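Local coordinates for protein PKS (Streptomyces albus, PDB 4OQJ) that probably acts as the beta-ketoacyl synthase (ketosynthase) component of an AT-less type I polyketide synthase, joining acyl units on carrier proteins during oxazolomycin biosynthesis, at residues G235-P240 with T331-G336; E228-H233 with G253-N258; A609-T614 with G666-L671; F598-A603 with A650-A655. All coordinates share one frame; numbering follows the deposited sequence.

Contact 1 of 4, residues G235-P240 with T331-G336; sequences GMIFSP and TATPLG
I237 reaches across to two threonines, T331 and T333, and its ethyl branch does the touching. I237 CG1 lies 3.7 Å from the methyl T333 CG2. Further out, I237 CD1 rests 3.9 Å from T331 CB, and the T331 methyl is only slightly more distant. The isoleucine places this branch by turning CG1 opposite its own backbone N (chi1 -168°) and keeping the chain extended to CD1. Its other branch, CG2, stays behind over one face of the F238 ring, near the rim.

Both threonines point toward I237 and offer carbon to it. T333 divides its work. Its methyl meets I237, while its hydroxyl stands between the backbone N and the carbonyl carbon (chi1 70°). From there T333 OG1 accepts a bond from G336 N at 2.8 Å, bent to 134° at the hydrogen. This capping bond closes the turn that leads into helix 336-348. The I237 side is held by a backbone bond to T254, and a bound glycerol lies beside its side chain. M236, a selenomethionine, packs on S157 of the second subunit.

TATPLG is part of the HGTxTxxGD signature of beta-ketoacyl synthases, which opens with a histidine that is catalytic in this family. The loop after strand 230-231 thus packs on the signature loop of a thiolase-type ketosynthase fold, probably near the active site.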
loop_
_atom_site.group_PDB
_atom_site.type_symbol
_atom_site.label_atom_id
_atom_site.label_comp_id
_atom_site.label_asym_id
_atom_site.label_seq_id
_atom_site.Cartn_x
_atom_site.Cartn_y
_atom_site.Cartn_z
ATOM N N GLY A 235 -29.045 -12.969 -5.468
ATOM C CA GLY A 235 -28.449 -12.092 -4.473
ATOM C C GLY A 235 -26.998 -11.727 -4.747
ATOM O O GLY A 235 -26.299 -11.256 -3.848
HETATM N N MSE A 236 -26.542 -11.931 -5.982
HETATM C CA MSE A 236 -25.141 -11.697 -6.320
HETATM C C MSE A 236 -24.958 -10.982 -7.673
HETATM O O MSE A 236 -25.895 -10.839 -8.462
HETATM C CB MSE A 236 -24.381 -13.027 -6.300
HETATM C CG MSE A 236 -24.372 -13.699 -4.921
HETATM SE SE MSE A 236 -22.578 -14.090 -4.267
HETATM C CE MSE A 236 -22.259 -15.709 -5.319
ATOM N N ILE A 237 -23.731 -10.537 -7.917
ATOM C CA ILE A 237 -23.439 -9.568 -8.966
ATOM C C ILE A 237 -23.425 -10.187 -10.373
ATOM O O ILE A 237 -23.282 -9.478 -11.366
ATOM C CB ILE A 237 -22.069 -8.892 -8.686
ATOM C CG1 ILE A 237 -21.847 -7.661 -9.585
ATOM C CG2 ILE A 237 -20.938 -9.911 -8.837
ATOM C CD1 ILE A 237 -20.495 -7.000 -9.418
ATOM N N PHE A 238 -23.591 -11.504 -10.459
ATOM C CA PHE A 238 -23.289 -12.224 -11.700
ATOM C C PHE A 238 -24.522 -12.408 -12.572
ATOM O O PHE A 238 -25.608 -12.740 -12.081
ATOM C CB PHE A 238 -22.670 -13.587 -11.379
ATOM C CG PHE A 238 -21.426 -13.498 -10.543
ATOM C CD1 PHE A 238 -20.387 -12.659 -10.913
ATOM C CD2 PHE A 238 -21.307 -14.235 -9.379
ATOM C CE1 PHE A 238 -19.243 -12.569 -10.142
ATOM C CE2 PHE A 238 -20.170 -14.149 -8.602
ATOM C CZ PHE A 238 -19.136 -13.316 -8.982
ATOM N N SER A 239 -24.346 -12.209 -13.870
ATOM C CA SER A 239 -25.480 -12.199 -14.773
ATOM C C SER A 239 -25.958 -13.608 -15.097
ATOM O O SER A 239 -25.195 -14.566 -14.961
ATOM C CB SER A 239 -25.132 -11.464 -16.064
ATOM O OG SER A 239 -24.400 -12.295 -16.929
ATOM N N PRO A 240 -27.227 -13.729 -15.530
ATOM C CA PRO A 240 -27.837 -15.021 -15.847
ATOM C C PRO A 240 -27.416 -15.610 -17.188
ATOM O O PRO A 240 -27.711 -16.783 -17.421
ATOM C CB PRO A 240 -29.344 -14.704 -15.880
ATOM C CG PRO A 240 -29.491 -13.333 -15.328
ATOM C CD PRO A 240 -28.221 -12.641 -15.619
ATOM N N THR A 331 -20.459 -2.265 -13.696
ATOM C CA THR A 331 -20.701 -3.696 -13.491
ATOM C C THR A 331 -22.081 -4.184 -13.937
ATOM O O THR A 331 -22.367 -5.384 -13.854
ATOM C CB THR A 331 -20.544 -4.055 -12.021
ATOM O OG1 THR A 331 -21.410 -3.215 -11.247
ATOM C CG2 THR A 331 -19.109 -3.852 -11.605
ATOM N N ALA A 332 -22.925 -3.262 -14.398
ATOM C CA ALA A 332 -24.239 -3.603 -14.955
ATOM C C ALA A 332 -25.233 -4.188 -13.947
ATOM O O ALA A 332 -26.046 -5.046 -14.302
ATOM C CB ALA A 332 -24.072 -4.583 -16.141
ATOM N N THR A 333 -25.191 -3.740 -12.696
ATOM C CA THR A 333 -26.214 -4.147 -11.740
ATOM C C THR A 333 -27.343 -3.119 -11.784
ATOM O O THR A 333 -27.077 -1.932 -11.970
ATOM C CB THR A 333 -25.673 -4.266 -10.298
ATOM O OG1 THR A 333 -25.364 -2.965 -9.784
ATOM C CG2 THR A 333 -24.433 -5.130 -10.260
ATOM N N PRO A 334 -28.605 -3.569 -11.626
ATOM C CA PRO A 334 -29.756 -2.653 -11.625
ATOM C C PRO A 334 -29.651 -1.546 -10.578
ATOM O O PRO A 334 -30.102 -0.434 -10.824
ATOM C CB PRO A 334 -30.938 -3.572 -11.310
ATOM C CG PRO A 334 -30.516 -4.897 -11.773
ATOM C CD PRO A 334 -29.035 -4.976 -11.536
ATOM N N LEU A 335 -29.068 -1.850 -9.427
ATOM C CA LEU A 335 -28.916 -0.851 -8.376
ATOM C C LEU A 335 -27.694 0.018 -8.638
ATOM O O LEU A 335 -27.749 1.235 -8.485
ATOM C CB LEU A 335 -28.794 -1.517 -7.002
ATOM N N GLY A 336 -26.598 -0.613 -9.049
ATOM C CA GLY A 336 -25.308 0.053 -9.117
ATOM C C GLY A 336 -25.167 1.024 -10.270
ATOM O O GLY A 336 -24.537 2.057 -10.115
#

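Contact 2 of 4, residues E228-H233 with G253-N258; sequences EGYLHH and GTVIGN
The short strand 230-231, an outer strand of a small three-stranded antiparallel sheet, sends the Y230 side chain toward V255 in the loop that runs to strand 259-267. The two backbones stay well apart, with 9.1 Å between Y230 CA and V255 CA, and the tyrosine bridges the gap. Y230 CG takes the position between the backbone N and the carbonyl carbon (chi1 61°), which, with CB pointing toward the loop, carries the ring to V255.

Both methyls of V255 meet the far end of that ring. V255 CG1 is 4.0 Å from Y230 CE1, an apolar pair in which the methyl approaches obliquely. V255 CG2 is 3.8 Å from Y230 OH, a methyl packed beside the hydroxyl. The two side chains cross at about a right angle.

The fold here is the ketosynthase core, where strand 259-267 enters the large mixed sheet and strand 230-231 pairs with strand 75-79, Y230 by a backbone bond to V76. The polar end of the tyrosine is satisfied elsewhere: Y230 OH makes a hydrogen bond with S239 O. That bond probably restrains the ring.

T254 contributes through its backbone: T254 O is 4.2 Å from Y230 OH. The T254 backbone is also tied to I237 and S239, so the loop that receives the tyrosine tip also holds the tip's polar partner.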
loop_
_atom_site.group_PDB
_atom_site.type_symbol
_atom_site.label_atom_id
_atom_site.label_comp_id
_atom_site.label_asym_id
_atom_site.label_seq_id
_atom_site.Cartn_x
_atom_site.Cartn_y
_atom_site.Cartn_z
ATOM N N GLU A 228 -14.686 -23.413 -15.945
ATOM C CA GLU A 228 -15.989 -23.896 -15.519
ATOM C C GLU A 228 -17.001 -22.762 -15.633
ATOM O O GLU A 228 -16.630 -21.585 -15.716
ATOM C CB GLU A 228 -15.937 -24.412 -14.078
ATOM C CG GLU A 228 -14.923 -25.513 -13.847
ATOM C CD GLU A 228 -14.911 -25.995 -12.411
ATOM O OE1 GLU A 228 -15.768 -25.543 -11.624
ATOM O OE2 GLU A 228 -14.044 -26.827 -12.068
ATOM N N GLY A 229 -18.279 -23.113 -15.623
ATOM C CA GLY A 229 -19.327 -22.111 -15.615
ATOM C C GLY A 229 -19.573 -21.659 -14.192
ATOM O O GLY A 229 -18.724 -21.861 -13.333
ATOM N N TYR A 230 -20.741 -21.078 -13.935
ATOM C CA TYR A 230 -21.108 -20.668 -12.585
ATOM C C TYR A 230 -22.609 -20.741 -12.407
ATOM O O TYR A 230 -23.373 -20.658 -13.375
ATOM C CB TYR A 230 -20.619 -19.255 -12.292
ATOM C CG TYR A 230 -21.205 -18.199 -13.205
ATOM C CD1 TYR A 230 -20.642 -17.941 -14.432
ATOM C CD2 TYR A 230 -22.313 -17.451 -12.827
ATOM C CE1 TYR A 230 -21.158 -16.987 -15.262
ATOM C CE2 TYR A 230 -22.836 -16.487 -13.659
ATOM C CZ TYR A 230 -22.251 -16.259 -14.873
ATOM O OH TYR A 230 -22.750 -15.310 -15.731
ATOM N N LEU A 231 -23.028 -20.913 -11.160
ATOM C CA LEU A 231 -24.441 -20.966 -10.839
ATOM C C LEU A 231 -24.922 -19.545 -10.585
ATOM O O LEU A 231 -24.247 -18.755 -9.912
ATOM C CB LEU A 231 -24.686 -21.861 -9.629
ATOM C CG LEU A 231 -26.103 -22.388 -9.440
ATOM C CD1 LEU A 231 -26.505 -23.313 -10.574
ATOM C CD2 LEU A 231 -26.200 -23.110 -8.111
ATOM N N HIS A 232 -26.066 -19.207 -11.164
ATOM C CA HIS A 232 -26.606 -17.870 -11.016
ATOM C C HIS A 232 -27.363 -17.794 -9.693
ATOM O O HIS A 232 -28.186 -18.668 -9.402
ATOM C CB HIS A 232 -27.518 -17.509 -12.193
ATOM C CG HIS A 232 -28.144 -16.157 -12.063
ATOM N ND1 HIS A 232 -29.476 -15.975 -11.752
ATOM C CD2 HIS A 232 -27.611 -14.919 -12.172
ATOM C CE1 HIS A 232 -29.738 -14.682 -11.689
ATOM N NE2 HIS A 232 -28.621 -14.017 -11.940
ATOM N N HIS A 233 -27.056 -16.771 -8.892
ATOM C CA HIS A 233 -27.793 -16.471 -7.656
ATOM C C HIS A 233 -28.300 -15.036 -7.702
ATOM O O HIS A 233 -27.529 -14.118 -7.959
ATOM C CB HIS A 233 -26.918 -16.648 -6.410
ATOM C CG HIS A 233 -26.234 -17.976 -6.324
ATOM N ND1 HIS A 233 -26.846 -19.097 -5.805
ATOM C CD2 HIS A 233 -24.982 -18.358 -6.675
ATOM C CE1 HIS A 233 -26.003 -20.115 -5.847
ATOM N NE2 HIS A 233 -24.865 -19.694 -6.372
ATOM N N GLY A 253 -26.132 -7.700 -14.229
ATOM C CA GLY A 253 -24.874 -8.096 -13.627
ATOM C C GLY A 253 -23.779 -8.434 -14.618
ATOM O O GLY A 253 -23.877 -8.144 -15.813
ATOM N N THR A 254 -22.723 -9.060 -14.115
ATOM C CA THR A 254 -21.484 -9.172 -14.872
ATOM C C THR A 254 -21.002 -10.616 -14.805
ATOM O O THR A 254 -21.721 -11.485 -14.330
ATOM C CB THR A 254 -20.418 -8.177 -14.324
ATOM O OG1 THR A 254 -19.284 -8.117 -15.194
ATOM C CG2 THR A 254 -19.959 -8.569 -12.925
ATOM N N VAL A 255 -19.809 -10.864 -15.323
ATOM C CA VAL A 255 -19.169 -12.176 -15.272
ATOM C C VAL A 255 -17.782 -11.964 -14.716
ATOM O O VAL A 255 -17.078 -11.057 -15.142
ATOM C CB VAL A 255 -19.040 -12.841 -16.653
ATOM C CG1 VAL A 255 -18.540 -14.276 -16.513
ATOM C CG2 VAL A 255 -20.336 -12.832 -17.337
ATOM N N ILE A 256 -17.367 -12.774 -13.784
ATOM C CA ILE A 256 -16.046 -12.687 -13.258
ATOM C C ILE A 256 -15.061 -13.059 -14.333
ATOM O O ILE A 256 -15.301 -13.961 -15.058
ATOM C CB ILE A 256 -15.879 -13.526 -11.998
ATOM C CG1 ILE A 256 -14.890 -12.836 -11.094
ATOM C CG2 ILE A 256 -15.568 -14.974 -12.298
ATOM C CD1 ILE A 256 -15.460 -11.530 -10.651
ATOM N N GLY A 257 -13.994 -12.334 -14.454
ATOM C CA GLY A 257 -12.994 -12.659 -15.454
ATOM C C GLY A 257 -11.622 -12.886 -14.875
ATOM O O GLY A 257 -11.371 -12.676 -13.674
ATOM N N ASN A 258 -10.713 -13.284 -15.752
ATOM C CA ASN A 258 -9.358 -13.607 -15.351
ATOM C C ASN A 258 -8.379 -12.809 -16.169
ATOM O O ASN A 258 -8.531 -12.705 -17.383
ATOM C CB ASN A 258 -9.124 -15.111 -15.510
ATOM C CG ASN A 258 -10.086 -15.926 -14.672
ATOM O OD1 ASN A 258 -9.778 -16.319 -13.552
ATOM N ND2 ASN A 258 -11.259 -16.164 -15.199
#

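Contact 3 of 4, residues A609-T614 with G666-L671; sequences AGWGST and GLIGRL
W611 and I668 make the main apolar contact. The methyl I668 CD1 sits beside the six-membered ring of the indole, 3.7 Å from W611 CZ3 and equally near CE3. It comes in obliquely, and the two side chains cross at about a right angle. I668 reaches the ring with CG1 beside its backbone N (chi1 -65°) and an extended chain beyond.

A looser touch joins S613 and L671, with S613 OG 4.4 Å from L671 CD1. This hydroxyl has its polar partners outside the pair: D676 OD2 and A615 N.

Backbone hydrogen bonds shape the first segment. Helix 594-610 ends in a Schellman motif, with G612 at positive phi as its C-prime residue. G612 N bonds to A609 O at 2.8 Å, and S613 N reaches back to L608 O. This turn brings both W611 and S613 round to face the second helix.

The contact thus joins the C-terminal end of helix 594-610 to one side of helix 660-673. I668 and L671 also touch L608 of the first helix. Helix 680-684 completes the apolar cluster: F683 meets the W611 ring edge-to-face, and both W680 and F683 touch I668.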
loop_
_atom_site.group_PDB
_atom_site.type_symbol
_atom_site.label_atom_id
_atom_site.label_comp_id
_atom_site.label_asym_id
_atom_site.label_seq_id
_atom_site.Cartn_x
_atom_site.Cartn_y
_atom_site.Cartn_z
ATOM N N ALA A 609 37.663 -1.279 -26.425
ATOM C CA ALA A 609 37.930 -1.348 -24.987
ATOM C C ALA A 609 37.100 -0.308 -24.251
ATOM O O ALA A 609 36.478 -0.610 -23.226
ATOM C CB ALA A 609 39.407 -1.151 -24.698
ATOM N N GLY A 610 37.085 0.910 -24.792
ATOM C CA GLY A 610 36.271 1.991 -24.256
ATOM C C GLY A 610 34.778 1.681 -24.239
ATOM O O GLY A 610 34.020 2.270 -23.466
ATOM N N TRP A 611 34.349 0.757 -25.090
ATOM C CA TRP A 611 32.949 0.336 -25.135
ATOM C C TRP A 611 32.724 -0.914 -24.292
ATOM O O TRP A 611 31.653 -1.533 -24.343
ATOM C CB TRP A 611 32.524 0.096 -26.583
ATOM C CG TRP A 611 32.399 1.358 -27.372
ATOM C CD1 TRP A 611 32.020 2.586 -26.908
ATOM C CD2 TRP A 611 32.671 1.523 -28.761
ATOM N NE1 TRP A 611 32.036 3.504 -27.930
ATOM C CE2 TRP A 611 32.428 2.874 -29.082
ATOM C CE3 TRP A 611 33.104 0.657 -29.773
ATOM C CZ2 TRP A 611 32.604 3.384 -30.366
ATOM C CZ3 TRP A 611 33.273 1.162 -31.047
ATOM C CH2 TRP A 611 33.018 2.513 -31.332
ATOM N N GLY A 612 33.747 -1.283 -23.525
ATOM C CA GLY A 612 33.637 -2.347 -22.549
ATOM C C GLY A 612 34.178 -3.701 -22.951
ATOM O O GLY A 612 34.132 -4.645 -22.160
ATOM N N SER A 613 34.698 -3.820 -24.166
ATOM C CA SER A 613 35.213 -5.106 -24.619
ATOM C C SER A 613 36.318 -5.585 -23.702
ATOM O O SER A 613 37.166 -4.793 -23.277
ATOM C CB SER A 613 35.756 -5.023 -26.043
ATOM O OG SER A 613 36.379 -6.250 -26.394
ATOM N N THR A 614 36.321 -6.883 -23.419
ATOM C CA THR A 614 37.380 -7.477 -22.614
ATOM C C THR A 614 38.059 -8.605 -23.394
ATOM O O THR A 614 38.832 -9.380 -22.832
ATOM C CB THR A 614 36.836 -7.986 -21.253
ATOM O OG1 THR A 614 35.732 -8.880 -21.449
ATOM C CG2 THR A 614 36.375 -6.812 -20.404
ATOM N N GLY A 666 29.919 -4.533 -37.266
ATOM C CA GLY A 666 29.965 -5.971 -37.472
ATOM C C GLY A 666 30.949 -6.654 -36.543
ATOM O O GLY A 666 30.719 -7.780 -36.090
ATOM N N LEU A 667 32.051 -5.962 -36.272
ATOM C CA LEU A 667 33.065 -6.415 -35.327
ATOM C C LEU A 667 32.483 -6.525 -33.918
ATOM O O LEU A 667 32.613 -7.558 -33.252
ATOM C CB LEU A 667 34.245 -5.443 -35.354
ATOM C CG LEU A 667 35.447 -5.665 -34.448
ATOM C CD1 LEU A 667 35.958 -7.081 -34.536
ATOM C CD2 LEU A 667 36.540 -4.687 -34.857
ATOM N N ILE A 668 31.844 -5.449 -33.465
ATOM C CA ILE A 668 31.201 -5.435 -32.154
ATOM C C ILE A 668 30.179 -6.556 -32.067
ATOM O O ILE A 668 30.101 -7.266 -31.065
ATOM C CB ILE A 668 30.503 -4.096 -31.881
ATOM C CG1 ILE A 668 31.542 -2.979 -31.797
ATOM C CG2 ILE A 668 29.687 -4.160 -30.593
ATOM C CD1 ILE A 668 30.937 -1.592 -31.729
ATOM N N GLY A 669 29.368 -6.682 -33.107
ATOM C CA GLY A 669 28.362 -7.728 -33.170
ATOM C C GLY A 669 28.962 -9.117 -33.049
ATOM O O GLY A 669 28.468 -9.943 -32.291
ATOM N N ARG A 670 30.050 -9.375 -33.770
ATOM C CA ARG A 670 30.681 -10.692 -33.729
ATOM C C ARG A 670 31.184 -10.983 -32.319
ATOM O O ARG A 670 30.970 -12.074 -31.792
ATOM C CB ARG A 670 31.834 -10.785 -34.743
ATOM C CG ARG A 670 31.914 -12.104 -35.503
ATOM C CD ARG A 670 32.333 -13.249 -34.596
ATOM N N LEU A 671 31.841 -10.009 -31.696
ATOM C CA LEU A 671 32.362 -10.197 -30.347
ATOM C C LEU A 671 31.217 -10.388 -29.344
ATOM O O LEU A 671 31.242 -11.296 -28.505
ATOM C CB LEU A 671 33.231 -9.006 -29.940
ATOM C CG LEU A 671 34.518 -8.802 -30.753
ATOM C CD1 LEU A 671 35.177 -7.482 -30.400
ATOM C CD2 LEU A 671 35.486 -9.948 -30.540
#

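Contact 4 of 4, residues F598-A603 with A650-A655; sequences FAVQYA and ALLPAA
The backbones of Q601 and L651 come close, with 5.4 Å between Q601 CA and L651 CA. F598-A603 is a regular stretch inside helix 594-610. A650-A655 leaves the end of strand 648-650, kinks at L651 and runs on extended from L652. The kink brings two successive leucines against the same helix.

Q601 meets both of them. Its CG stands beside the backbone N (chi1 -73°), and the chain is extended beyond, so the side chain lies across L652. The packing is tight: Q601 CG is 3.4 Å from L652 CG, and Q601 CD is 3.5 Å from the same atom. The amide continues along the leucine, with Q601 NE2 3.8 Å from L652 CD1. L651 sits nearer the helix backbone. Its CB is 3.8 Å from Q601 CG, and its CD1 touches the carbonyl Q601 O. V600 adds one apolar touch, where V600 CG1 lies 4.0 Å from L652 CD2 and the side chains cross at about a right angle.

The amide is buried but satisfied at both ends. Q601 OE1 accepts from V551 N, and Q601 NE2 bonds to A597 O one helical turn earlier. These two bonds hold the amide's rotation while its flat group lies along the leucines.

The contact joins helix 594-610 to the exit of strand 648-650. Just past that strand, L651 is bonded through its backbone to E549 of strand 547-549. V600 also packs on helices 557-566 and 568-581. On another side of the helix, F598 and Y602 point away from the loop and touch helix 627-635.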
loop_
_atom_site.group_PDB
_atom_site.type_symbol
_atom_site.label_atom_id
_atom_site.label_comp_id
_atom_site.label_asym_id
_atom_site.label_seq_id
_atom_site.Cartn_x
_atom_site.Cartn_y
_atom_site.Cartn_z
ATOM N N PHE A 598 49.019 -0.641 -38.438
ATOM C CA PHE A 598 49.032 -0.728 -36.984
ATOM C C PHE A 598 48.075 0.293 -36.367
ATOM O O PHE A 598 47.198 -0.068 -35.584
ATOM C CB PHE A 598 50.437 -0.504 -36.424
ATOM C CG PHE A 598 50.467 -0.432 -34.930
ATOM C CD1 PHE A 598 50.481 -1.591 -34.165
ATOM C CD2 PHE A 598 50.447 0.786 -34.285
ATOM C CE1 PHE A 598 50.482 -1.525 -32.787
ATOM C CE2 PHE A 598 50.451 0.852 -32.908
ATOM C CZ PHE A 598 50.468 -0.306 -32.161
ATOM N N ALA A 599 48.256 1.564 -36.721
ATOM C CA ALA A 599 47.470 2.663 -36.150
ATOM C C ALA A 599 45.962 2.414 -36.224
ATOM O O ALA A 599 45.270 2.528 -35.219
ATOM C CB ALA A 599 47.811 3.966 -36.845
ATOM N N VAL A 600 45.460 2.073 -37.403
ATOM C CA VAL A 600 44.037 1.809 -37.576
ATOM C C VAL A 600 43.572 0.674 -36.670
ATOM O O VAL A 600 42.519 0.763 -36.052
ATOM C CB VAL A 600 43.700 1.451 -39.028
ATOM C CG1 VAL A 600 42.200 1.154 -39.185
ATOM C CG2 VAL A 600 44.090 2.589 -39.941
ATOM N N GLN A 601 44.367 -0.390 -36.581
ATOM C CA GLN A 601 43.983 -1.539 -35.773
ATOM C C GLN A 601 44.061 -1.217 -34.282
ATOM O O GLN A 601 43.181 -1.613 -33.527
ATOM C CB GLN A 601 44.863 -2.751 -36.104
ATOM C CG GLN A 601 44.542 -3.387 -37.452
ATOM C CD GLN A 601 45.405 -4.603 -37.762
ATOM O OE1 GLN A 601 45.006 -5.739 -37.520
ATOM N NE2 GLN A 601 46.578 -4.365 -38.318
ATOM N N TYR A 602 45.111 -0.501 -33.870
ATOM C CA TYR A 602 45.277 -0.117 -32.475
ATOM C C TYR A 602 44.130 0.780 -32.032
ATOM O O TYR A 602 43.538 0.574 -30.970
ATOM C CB TYR A 602 46.621 0.602 -32.250
ATOM C CG TYR A 602 46.816 1.058 -30.818
ATOM C CD1 TYR A 602 47.297 0.187 -29.850
ATOM C CD2 TYR A 602 46.515 2.355 -30.433
ATOM C CE1 TYR A 602 47.472 0.596 -28.535
ATOM C CE2 TYR A 602 46.694 2.775 -29.126
ATOM C CZ TYR A 602 47.166 1.888 -28.178
ATOM O OH TYR A 602 47.343 2.300 -26.872
ATOM N N ALA A 603 43.808 1.772 -32.852
ATOM C CA ALA A 603 42.724 2.689 -32.527
ATOM C C ALA A 603 41.386 1.947 -32.438
ATOM O O ALA A 603 40.564 2.254 -31.571
ATOM C CB ALA A 603 42.654 3.789 -33.548
ATOM N N ALA A 650 39.552 -10.440 -36.863
ATOM C CA ALA A 650 40.508 -9.463 -37.384
ATOM C C ALA A 650 40.045 -8.033 -37.124
ATOM O O ALA A 650 38.855 -7.742 -37.168
ATOM C CB ALA A 650 40.733 -9.681 -38.878
ATOM N N LEU A 651 41.004 -7.154 -36.850
ATOM C CA LEU A 651 40.729 -5.743 -36.593
ATOM C C LEU A 651 40.684 -4.914 -37.883
ATOM O O LEU A 651 40.389 -3.715 -37.851
ATOM C CB LEU A 651 41.784 -5.182 -35.643
ATOM C CG LEU A 651 41.678 -5.699 -34.202
ATOM C CD1 LEU A 651 42.935 -5.371 -33.422
ATOM C CD2 LEU A 651 40.459 -5.112 -33.508
ATOM N N LEU A 652 40.963 -5.567 -39.008
ATOM C CA LEU A 652 40.928 -4.931 -40.324
ATOM C C LEU A 652 39.917 -5.594 -41.242
ATOM O O LEU A 652 39.789 -6.816 -41.230
ATOM C CB LEU A 652 42.289 -4.999 -40.993
ATOM C CG LEU A 652 43.366 -4.031 -40.542
ATOM C CD1 LEU A 652 44.535 -4.160 -41.474
ATOM C CD2 LEU A 652 42.865 -2.597 -40.497
ATOM N N PRO A 653 39.216 -4.798 -42.066
ATOM C CA PRO A 653 38.317 -5.432 -43.032
ATOM C C PRO A 653 39.102 -6.278 -44.029
ATOM O O PRO A 653 40.241 -5.933 -44.378
ATOM C CB PRO A 653 37.644 -4.245 -43.737
ATOM C CG PRO A 653 37.970 -3.044 -42.910
ATOM C CD PRO A 653 39.266 -3.338 -42.249
ATOM N N ALA A 654 38.513 -7.384 -44.468
ATOM C CA ALA A 654 39.098 -8.161 -45.553
ATOM C C ALA A 654 38.952 -7.369 -46.847
ATOM O O ALA A 654 38.096 -6.485 -46.944
ATOM C CB ALA A 654 38.424 -9.519 -45.671
ATOM N N ALA A 655 39.780 -7.676 -47.839
ATOM C CA ALA A 655 39.659 -7.012 -49.128
ATOM C C ALA A 655 38.230 -7.168 -49.641
ATOM O O ALA A 655 37.601 -8.213 -49.437
ATOM C CB ALA A 655 40.661 -7.580 -50.130
#

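The four contacts form two pairs on opposite sides of the chain's centre. Contacts 1 and 2 lie in the ketosynthase, with centres 11 Å apart. Their segments alternate along the chain, and they touch directly: A332 O lies 2.7 Å from G253 N, a probable hydrogen bond. Together they join strand 230-231 and the loop that follows it, up to strand 259-267, with the loop before helix 336-348. Contacts 3 and 4 come later in sequence and share helix 594-610, with centres 14 Å apart; L667 of contact 3 touches A650 and L651. Contacts 1 and 4 are about 74 Å apart between centres, so the two pairs belong to separate ends of an elongated chain.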